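Local coordinates for putative nucleotide-diphospho-sugar transferase (Desulfovibrio desulfuricans subsp. desulfuricans, PDB 3CGX), which is of unproven activity but probably transfers a sugar from a nucleotide-diphospho-sugar donor to an acceptor, at residues 8-16 with 65-73; 133-143 with 167-176. All blocks are in the same frame, centred on the assembly; numbering follows the deposited sequence.

Both contacts lean on the same mixed sheet, but at separate places: their centres are about 26 Å apart and their nearest atoms about 9 Å, and they lie on opposite sides of the chain's centre. From the N terminus, strand 5-11 enters the middle of the sheet; contact 1 then closes a long loop by bringing helix 65-73, which follows strand 53-58, back against the end of strand 5-11 and the loop beyond it. The chain then passes through strand 105-109 before contact 2 begins. There, residues 133-143 meet 167-176 across a shorter loop that includes strand 143-149. The two loops follow in series, neither nested nor crossed.

Contact 1 of 2, residues 8-16 with 65-73; sequences LFFVKYPEP and LPEKFKAWL
Y13 and F69 form the apolar centre of this contact as a T-shaped (edge-to-face) pair, the tyrosine edge directed at the phenylalanine face, with ring planes at 89° and centroids 5.5 Å apart. Y13 CD1 stands over the middle of the F69 ring. From the strand, V11 adds its CG2 methyl, 3.8 Å from F69 CE1, while L65 CD2 packs 3.6 Å from Y13 CB. W72 completes the aromatic cluster. Its ring plane is inclined to that of Y13, and one face receives P14, whose CG makes a CH-pi contact 3.9 Å from the centroid of the six-membered ring. P14 is also the centre of an inverse gamma turn, and its CD lies against one face of the Y13 ring.

The aliphatic end of K68 covers the opposite face of the Y13 ring. The lysine chain bends at chi3 (76°), which lays CE over the tyrosine ring, 3.6 Å from its centroid; NZ makes a more off-centre cation-pi contact. The phenol ring is thus held between proline and lysine. Farther out, one water joins Y13 OH to the backbone O of K68, and R37 also bonds to that hydroxyl. A second water donates to E15 OE1 and accepts a weak bond from K68 NZ; the two charged atoms stay 4.6 Å apart, beyond a salt bridge.

Helix 29-47 flanks the cluster: Q41 takes the hydrogen bond of W72 NE1, R37 makes a cation-pi contact with the indole, and Y36 bonds to the backbone N of K12. F69 also stacks on Y58 from strand 53-58. Helix 65-73 packs chiefly on the loop after strand 5-11, V11 being the strand's main share, beside parallel strands 5-11 and 53-58 in a Rossmann-like layer consistent with the GT-A clan.

Contact 2 of 2, residues 133-143 with 167-176; sequences AAIGPAFDGGY and DVYQPTVEKM
The Y169 ring lies between P137 and V173, with P137 CB over one face, 4.1 Å from the centroid in a CH-pi contact, and V173 CG1 over the other. With CG opposite the backbone N (chi1 177°), the phenol reaches back over strand 133-137, where I135 CG2 approaches Y169 CE1 obliquely at 3.8 Å. I135 CD1 meets both T172 CG2 (3.8 Å) and CE of selenomethionine M176 (3.7 Å), while A133 CB touches the selenium. Helix 169-176 thus covers one side of the strand at an axial distance of 10.4 Å, running nearly antiparallel to it, in a mixed sheet consistent with the GT-A fold of its clan; V183 of neighbouring strand 183-185 touches both I135 and M176.

Where the strand ends, a type I turn from A138 to G141, with an Asx turn at D140, brings G141 O to Y169 N, from which it accepts at 3.0 Å, in the carbonyl plane. Y143 turns its ring edge toward Y169 CA, and Y143 CE2 lies 3.6 Å from T172 OG1. T172 OG1 donates to V168 O at 2.7 Å from above the carbonyl plane, and a water links it to Y143 OH.

Contact 1 of 2, residues 8-16 with 65-73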
loop_
_atom_site.group_PDB
_atom_site.type_symbol
_atom_site.label_atom_id
_atom_site.label_comp_id
_atom_site.label_asym_id
_atom_site.label_seq_id
_atom_site.Cartn_x
_atom_site.Cartn_y
_atom_site.Cartn_z
ATOM N N LEU A 8 -4.114 7.008 3.780
ATOM C CA LEU A 8 -4.629 6.802 2.432
ATOM C C LEU A 8 -4.114 5.461 1.939
ATOM O O LEU A 8 -2.904 5.254 1.768
ATOM C CB LEU A 8 -4.195 7.894 1.492
ATOM C CG LEU A 8 -4.423 9.323 1.952
ATOM C CD1 LEU A 8 -3.790 10.354 0.978
ATOM C CD2 LEU A 8 -5.934 9.570 2.218
ATOM N N PHE A 9 -5.062 4.574 1.696
ATOM C CA PHE A 9 -4.803 3.160 1.382
ATOM C C PHE A 9 -5.186 2.864 -0.070
ATOM O O PHE A 9 -6.328 2.860 -0.436
ATOM C CB PHE A 9 -5.525 2.290 2.409
ATOM C CG PHE A 9 -5.292 0.781 2.274
ATOM C CD1 PHE A 9 -4.017 0.262 2.049
ATOM C CD2 PHE A 9 -6.336 -0.121 2.460
ATOM C CE1 PHE A 9 -3.802 -1.123 2.018
ATOM C CE2 PHE A 9 -6.095 -1.527 2.391
ATOM C CZ PHE A 9 -4.822 -1.993 2.143
ATOM N N PHE A 10 -4.169 2.674 -0.897
ATOM C CA PHE A 10 -4.318 2.518 -2.342
ATOM C C PHE A 10 -4.508 1.064 -2.708
ATOM O O PHE A 10 -3.672 0.200 -2.404
ATOM C CB PHE A 10 -3.094 3.140 -3.068
ATOM C CG PHE A 10 -3.238 4.591 -3.413
ATOM C CD1 PHE A 10 -3.792 5.502 -2.523
ATOM C CD2 PHE A 10 -2.761 5.073 -4.649
ATOM C CE1 PHE A 10 -3.953 6.816 -2.886
ATOM C CE2 PHE A 10 -2.869 6.408 -4.984
ATOM C CZ PHE A 10 -3.467 7.279 -4.124
ATOM N N VAL A 11 -5.654 0.811 -3.350
ATOM C CA VAL A 11 -6.165 -0.512 -3.706
ATOM C C VAL A 11 -6.744 -0.524 -5.129
ATOM O O VAL A 11 -6.963 0.501 -5.737
ATOM C CB VAL A 11 -7.292 -0.959 -2.683
ATOM C CG1 VAL A 11 -6.765 -0.998 -1.213
ATOM C CG2 VAL A 11 -8.575 -0.051 -2.786
ATOM N N LYS A 12 -6.906 -1.708 -5.664
ATOM C CA LYS A 12 -7.681 -1.967 -6.886
ATOM C C LYS A 12 -8.713 -3.090 -6.618
ATOM O O LYS A 12 -8.451 -4.030 -5.853
ATOM C CB LYS A 12 -6.769 -2.362 -8.040
ATOM C CG LYS A 12 -7.454 -2.525 -9.372
ATOM C CD LYS A 12 -6.499 -2.631 -10.532
ATOM C CE LYS A 12 -7.267 -2.833 -11.863
ATOM N NZ LYS A 12 -6.285 -3.001 -12.938
ATOM N N TYR A 13 -9.892 -2.972 -7.237
ATOM C CA TYR A 13 -10.912 -4.009 -7.070
ATOM C C TYR A 13 -10.288 -5.318 -7.593
ATOM O O TYR A 13 -9.744 -5.349 -8.687
ATOM C CB TYR A 13 -12.252 -3.705 -7.758
ATOM C CG TYR A 13 -13.267 -4.669 -7.244
ATOM C CD1 TYR A 13 -13.946 -4.410 -6.055
ATOM C CD2 TYR A 13 -13.495 -5.893 -7.896
ATOM C CE1 TYR A 13 -14.850 -5.345 -5.505
ATOM C CE2 TYR A 13 -14.392 -6.837 -7.362
ATOM C CZ TYR A 13 -15.047 -6.556 -6.149
ATOM O OH TYR A 13 -15.921 -7.460 -5.577
ATOM N N PRO A 14 -10.324 -6.399 -6.780
ATOM C CA PRO A 14 -9.641 -7.681 -7.100
ATOM C C PRO A 14 -10.371 -8.571 -8.112
ATOM O O PRO A 14 -10.775 -9.702 -7.798
ATOM C CB PRO A 14 -9.526 -8.348 -5.747
ATOM C CG PRO A 14 -10.801 -7.867 -5.031
ATOM C CD PRO A 14 -10.988 -6.450 -5.463
ATOM N N GLU A 15 -10.518 -8.048 -9.320
ATOM C CA GLU A 15 -11.156 -8.792 -10.409
ATOM C C GLU A 15 -10.153 -9.680 -11.129
ATOM O O GLU A 15 -9.087 -9.186 -11.525
ATOM C CB GLU A 15 -11.715 -7.828 -11.432
ATOM C CG GLU A 15 -12.524 -8.516 -12.472
ATOM C CD GLU A 15 -13.093 -7.530 -13.478
ATOM O OE1 GLU A 15 -13.112 -6.305 -13.193
ATOM O OE2 GLU A 15 -13.499 -7.993 -14.561
ATOM N N PRO A 16 -10.482 -10.977 -11.319
ATOM C CA PRO A 16 -9.520 -11.835 -12.035
ATOM C C PRO A 16 -9.124 -11.261 -13.385
ATOM O O PRO A 16 -9.965 -10.750 -14.165
ATOM C CB PRO A 16 -10.253 -13.197 -12.131
ATOM C CG PRO A 16 -11.167 -13.169 -10.981
ATOM C CD PRO A 16 -11.635 -11.757 -10.848
ATOM N N LEU A 65 -18.185 0.516 -9.388
ATOM C CA LEU A 65 -17.219 0.290 -8.336
ATOM C C LEU A 65 -17.637 0.728 -6.925
ATOM O O LEU A 65 -17.325 0.011 -5.979
ATOM C CB LEU A 65 -15.845 0.882 -8.681
ATOM C CG LEU A 65 -15.031 0.030 -9.666
ATOM C CD1 LEU A 65 -13.754 0.821 -9.967
ATOM C CD2 LEU A 65 -14.688 -1.450 -9.198
ATOM N N PRO A 66 -18.277 1.895 -6.777
ATOM C CA PRO A 66 -18.607 2.322 -5.402
ATOM C C PRO A 66 -19.399 1.277 -4.583
ATOM O O PRO A 66 -19.031 0.928 -3.450
ATOM C CB PRO A 66 -19.350 3.639 -5.606
ATOM C CG PRO A 66 -18.828 4.158 -6.879
ATOM C CD PRO A 66 -18.555 2.950 -7.754
ATOM N N GLU A 67 -20.440 0.727 -5.155
ATOM C CA GLU A 67 -21.233 -0.259 -4.430
ATOM C C GLU A 67 -20.498 -1.609 -4.380
ATOM O O GLU A 67 -20.694 -2.419 -3.453
ATOM C CB GLU A 67 -22.638 -0.380 -5.037
ATOM C CG GLU A 67 -23.503 0.826 -4.812
ATOM C CD GLU A 67 -23.778 1.112 -3.339
ATOM O OE1 GLU A 67 -23.876 0.150 -2.549
ATOM O OE2 GLU A 67 -23.881 2.312 -2.979
ATOM N N LYS A 68 -19.625 -1.850 -5.343
ATOM C CA LYS A 68 -18.828 -3.109 -5.343
ATOM C C LYS A 68 -17.876 -3.092 -4.137
ATOM O O LYS A 68 -17.739 -4.055 -3.376
ATOM C CB LYS A 68 -18.048 -3.304 -6.644
ATOM C CG LYS A 68 -18.817 -3.951 -7.716
ATOM C CD LYS A 68 -17.987 -4.082 -8.995
ATOM C CE LYS A 68 -16.990 -5.200 -8.834
ATOM N NZ LYS A 68 -16.462 -5.682 -10.136
ATOM N N PHE A 69 -17.296 -1.923 -3.908
ATOM C CA PHE A 69 -16.416 -1.708 -2.762
ATOM C C PHE A 69 -17.147 -1.809 -1.429
ATOM O O PHE A 69 -16.638 -2.414 -0.488
ATOM C CB PHE A 69 -15.628 -0.389 -2.867
ATOM C CG PHE A 69 -14.308 -0.559 -3.587
ATOM C CD1 PHE A 69 -13.218 -1.136 -2.917
ATOM C CD2 PHE A 69 -14.187 -0.249 -4.925
ATOM C CE1 PHE A 69 -12.005 -1.358 -3.583
ATOM C CE2 PHE A 69 -12.976 -0.480 -5.608
ATOM C CZ PHE A 69 -11.884 -1.032 -4.927
ATOM N N LYS A 70 -18.333 -1.215 -1.360
ATOM C CA LYS A 70 -19.141 -1.280 -0.124
ATOM C C LYS A 70 -19.531 -2.734 0.167
ATOM O O LYS A 70 -19.468 -3.205 1.316
ATOM C CB LYS A 70 -20.385 -0.349 -0.183
ATOM C CG LYS A 70 -20.003 1.089 -0.438
ATOM C CD LYS A 70 -21.032 2.173 -0.132
ATOM C CE LYS A 70 -22.469 1.766 -0.107
ATOM N NZ LYS A 70 -23.339 3.013 -0.317
ATOM N N ALA A 71 -19.938 -3.457 -0.870
ATOM C CA ALA A 71 -20.364 -4.846 -0.701
ATOM C C ALA A 71 -19.210 -5.747 -0.281
ATOM O O ALA A 71 -19.404 -6.760 0.375
ATOM C CB ALA A 71 -21.060 -5.380 -1.980
ATOM N N TRP A 72 -18.008 -5.361 -0.657
ATOM C CA TRP A 72 -16.813 -6.175 -0.370
ATOM C C TRP A 72 -16.238 -5.881 1.027
ATOM O O TRP A 72 -16.193 -6.764 1.885
ATOM C CB TRP A 72 -15.741 -5.962 -1.444
ATOM C CG TRP A 72 -14.388 -6.585 -1.121
ATOM C CD1 TRP A 72 -14.159 -7.693 -0.372
ATOM C CD2 TRP A 72 -13.111 -6.128 -1.559
ATOM N NE1 TRP A 72 -12.809 -7.957 -0.291
ATOM C CE2 TRP A 72 -12.139 -7.014 -1.015
ATOM C CE3 TRP A 72 -12.686 -5.049 -2.333
ATOM C CZ2 TRP A 72 -10.786 -6.856 -1.236
ATOM C CZ3 TRP A 72 -11.335 -4.876 -2.550
ATOM C CH2 TRP A 72 -10.396 -5.775 -2.003
ATOM N N LEU A 73 -15.833 -4.632 1.222
ATOM C CA LEU A 73 -15.177 -4.174 2.473
ATOM C C LEU A 73 -16.119 -3.551 3.513
ATOM O O LEU A 73 -15.752 -3.413 4.662
ATOM C CB LEU A 73 -14.020 -3.228 2.134
ATOM C CG LEU A 73 -12.961 -3.882 1.249
ATOM C CD1 LEU A 73 -11.947 -2.876 0.754
ATOM C CD2 LEU A 73 -12.245 -5.010 2.036
HETATM O O HOH W 1 -17.948 -6.686 -4.181
HETATM O O HOH W 2 -13.488 -4.670 -11.266
#

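Contact 2 of 2, residues 133-143 with 167-176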
loop_
_atom_site.group_PDB
_atom_site.type_symbol
_atom_site.label_atom_id
_atom_site.label_comp_id
_atom_site.label_asym_id
_atom_site.label_seq_id
_atom_site.Cartn_x
_atom_site.Cartn_y
_atom_site.Cartn_z
ATOM N N ALA A 133 8.772 14.532 6.546
ATOM C CA ALA A 133 8.328 13.461 5.652
ATOM C C ALA A 133 8.800 12.104 6.119
ATOM O O ALA A 133 9.704 11.979 6.943
ATOM C CB ALA A 133 8.821 13.724 4.221
ATOM N N ALA A 134 8.105 11.092 5.621
ATOM C CA ALA A 134 8.411 9.703 5.860
ATOM C C ALA A 134 8.315 8.913 4.538
ATOM O O ALA A 134 7.523 9.225 3.639
ATOM C CB ALA A 134 7.456 9.125 6.908
ATOM N N ILE A 135 9.144 7.895 4.417
ATOM C CA ILE A 135 9.170 7.072 3.194
ATOM C C ILE A 135 9.615 5.659 3.528
ATOM O O ILE A 135 10.502 5.470 4.351
ATOM C CB ILE A 135 10.084 7.717 2.113
ATOM C CG1 ILE A 135 9.757 7.111 0.722
ATOM C CG2 ILE A 135 11.619 7.621 2.534
ATOM C CD1 ILE A 135 10.255 7.966 -0.475
ATOM N N GLY A 136 8.946 4.663 2.941
ATOM C CA GLY A 136 9.327 3.293 3.151
ATOM C C GLY A 136 9.806 2.705 1.839
ATOM O O GLY A 136 9.037 2.626 0.861
ATOM N N PRO A 137 11.085 2.326 1.802
ATOM C CA PRO A 137 11.696 1.734 0.600
ATOM C C PRO A 137 11.212 0.325 0.363
ATOM O O PRO A 137 11.144 -0.478 1.289
ATOM C CB PRO A 137 13.190 1.726 0.925
ATOM C CG PRO A 137 13.347 2.607 2.172
ATOM C CD PRO A 137 12.060 2.496 2.885
ATOM N N ALA A 138 10.878 0.041 -0.893
ATOM C CA ALA A 138 10.512 -1.309 -1.322
ATOM C C ALA A 138 11.742 -1.963 -1.968
ATOM O O ALA A 138 12.605 -1.272 -2.503
ATOM C CB ALA A 138 9.330 -1.265 -2.314
ATOM N N PHE A 139 11.823 -3.284 -1.904
ATOM C CA PHE A 139 12.933 -4.031 -2.530
ATOM C C PHE A 139 13.002 -3.764 -4.031
ATOM O O PHE A 139 14.067 -3.794 -4.612
ATOM C CB PHE A 139 12.751 -5.521 -2.376
ATOM C CG PHE A 139 13.002 -6.060 -1.002
ATOM C CD1 PHE A 139 12.940 -5.265 0.131
ATOM C CD2 PHE A 139 13.206 -7.434 -0.841
ATOM C CE1 PHE A 139 13.139 -5.829 1.421
ATOM C CE2 PHE A 139 13.397 -7.987 0.419
ATOM C CZ PHE A 139 13.361 -7.166 1.552
ATOM N N ASP A 140 11.866 -3.463 -4.644
ATOM C CA ASP A 140 11.772 -3.316 -6.120
ATOM C C ASP A 140 12.217 -1.948 -6.685
ATOM O O ASP A 140 12.183 -1.725 -7.897
ATOM C CB ASP A 140 10.353 -3.611 -6.609
ATOM C CG ASP A 140 9.369 -2.472 -6.310
ATOM O OD1 ASP A 140 9.768 -1.413 -5.733
ATOM O OD2 ASP A 140 8.191 -2.636 -6.693
ATOM N N GLY A 141 12.607 -1.038 -5.817
ATOM C CA GLY A 141 13.220 0.210 -6.241
ATOM C C GLY A 141 12.344 1.434 -6.056
ATOM O O GLY A 141 12.773 2.573 -6.272
ATOM N N GLY A 142 11.100 1.183 -5.680
ATOM C CA GLY A 142 10.166 2.251 -5.388
ATOM C C GLY A 142 9.968 2.366 -3.892
ATOM O O GLY A 142 10.881 2.110 -3.111
ATOM N N TYR A 143 8.766 2.759 -3.518
ATOM C CA TYR A 143 8.390 2.911 -2.095
ATOM C C TYR A 143 6.981 2.412 -1.840
ATOM O O TYR A 143 6.122 2.530 -2.691
ATOM C CB TYR A 143 8.582 4.352 -1.632
ATOM C CG TYR A 143 7.905 5.455 -2.421
ATOM C CD1 TYR A 143 6.592 5.838 -2.139
ATOM C CD2 TYR A 143 8.585 6.139 -3.437
ATOM C CE1 TYR A 143 5.990 6.869 -2.841
ATOM C CE2 TYR A 143 7.981 7.198 -4.143
ATOM C CZ TYR A 143 6.686 7.562 -3.830
ATOM O OH TYR A 143 6.057 8.609 -4.488
ATOM N N ASP A 167 13.599 3.094 -11.159
ATOM C CA ASP A 167 13.516 2.966 -9.695
ATOM C C ASP A 167 13.266 4.379 -9.180
ATOM O O ASP A 167 14.094 5.275 -9.397
ATOM C CB ASP A 167 14.813 2.426 -9.105
ATOM C CG ASP A 167 15.076 0.964 -9.455
ATOM O OD1 ASP A 167 14.137 0.192 -9.774
ATOM O OD2 ASP A 167 16.267 0.583 -9.384
ATOM N N VAL A 168 12.139 4.577 -8.504
ATOM C CA VAL A 168 11.660 5.950 -8.184
ATOM C C VAL A 168 12.043 6.460 -6.789
ATOM O O VAL A 168 12.007 7.660 -6.494
ATOM C CB VAL A 168 10.119 6.081 -8.427
ATOM C CG1 VAL A 168 9.821 5.847 -9.918
ATOM C CG2 VAL A 168 9.276 5.131 -7.540
ATOM N N TYR A 169 12.478 5.548 -5.951
ATOM C CA TYR A 169 12.821 5.915 -4.584
ATOM C C TYR A 169 13.948 6.961 -4.448
ATOM O O TYR A 169 13.812 7.998 -3.756
ATOM C CB TYR A 169 13.181 4.638 -3.822
ATOM C CG TYR A 169 13.626 4.915 -2.422
ATOM C CD1 TYR A 169 12.702 5.131 -1.399
ATOM C CD2 TYR A 169 14.968 4.927 -2.111
ATOM C CE1 TYR A 169 13.131 5.385 -0.120
ATOM C CE2 TYR A 169 15.396 5.175 -0.853
ATOM C CZ TYR A 169 14.494 5.399 0.134
ATOM O OH TYR A 169 14.988 5.639 1.380
ATOM N N GLN A 170 15.066 6.702 -5.119
ATOM C CA GLN A 170 16.233 7.608 -5.016
ATOM C C GLN A 170 15.915 9.001 -5.553
ATOM O O GLN A 170 16.182 10.016 -4.892
ATOM C CB GLN A 170 17.468 6.997 -5.692
ATOM C CG GLN A 170 18.105 5.898 -4.842
ATOM C CD GLN A 170 18.693 6.442 -3.535
ATOM O OE1 GLN A 170 19.086 7.621 -3.449
ATOM N NE2 GLN A 170 18.775 5.579 -2.517
ATOM N N PRO A 171 15.360 9.073 -6.765
ATOM C CA PRO A 171 14.986 10.396 -7.280
ATOM C C PRO A 171 14.041 11.093 -6.308
ATOM O O PRO A 171 14.081 12.302 -6.156
ATOM C CB PRO A 171 14.242 10.088 -8.586
ATOM C CG PRO A 171 14.477 8.672 -8.884
ATOM C CD PRO A 171 15.065 7.981 -7.702
ATOM N N THR A 172 13.190 10.311 -5.636
ATOM C CA THR A 172 12.222 10.894 -4.700
ATOM C C THR A 172 12.941 11.453 -3.480
ATOM O O THR A 172 12.716 12.607 -3.087
ATOM C CB THR A 172 11.122 9.892 -4.316
ATOM O OG1 THR A 172 10.367 9.522 -5.483
ATOM C CG2 THR A 172 10.174 10.486 -3.271
ATOM N N VAL A 173 13.825 10.651 -2.901
ATOM C CA VAL A 173 14.537 11.065 -1.692
ATOM C C VAL A 173 15.436 12.239 -2.066
ATOM O O VAL A 173 15.675 13.125 -1.265
ATOM C CB VAL A 173 15.323 9.912 -1.024
ATOM C CG1 VAL A 173 14.359 8.932 -0.328
ATOM C CG2 VAL A 173 16.184 9.183 -2.015
ATOM N N GLU A 174 15.848 12.261 -3.327
ATOM C CA GLU A 174 16.691 13.350 -3.847
ATOM C C GLU A 174 15.868 14.656 -3.890
ATOM O O GLU A 174 16.314 15.683 -3.385
ATOM C CB GLU A 174 17.277 12.990 -5.216
ATOM N N LYS A 175 14.658 14.598 -4.452
ATOM C CA LYS A 175 13.752 15.758 -4.484
ATOM C C LYS A 175 13.441 16.226 -3.070
ATOM O O LYS A 175 13.336 17.422 -2.816
ATOM C CB LYS A 175 12.456 15.444 -5.241
ATOM C CG LYS A 175 12.608 15.470 -6.767
ATOM C CD LYS A 175 11.480 14.774 -7.523
ATOM C CE LYS A 175 11.537 15.159 -9.022
ATOM N NZ LYS A 175 10.772 14.183 -9.865
HETATM N N MSE A 176 13.320 15.286 -2.123
HETATM C CA MSE A 176 13.060 15.680 -0.719
HETATM C C MSE A 176 14.250 16.404 -0.110
HETATM O O MSE A 176 14.079 17.363 0.640
HETATM C CB MSE A 176 12.685 14.481 0.139
HETATM C CG MSE A 176 11.371 13.881 -0.314
HETATM SE SE MSE A 176 10.778 12.391 0.827
HETATM C CE MSE A 176 12.051 11.005 0.467
HETATM O O HOH W 3 15.712 3.865 -6.448
HETATM O O HOH W 4 7.744 10.283 -5.809
#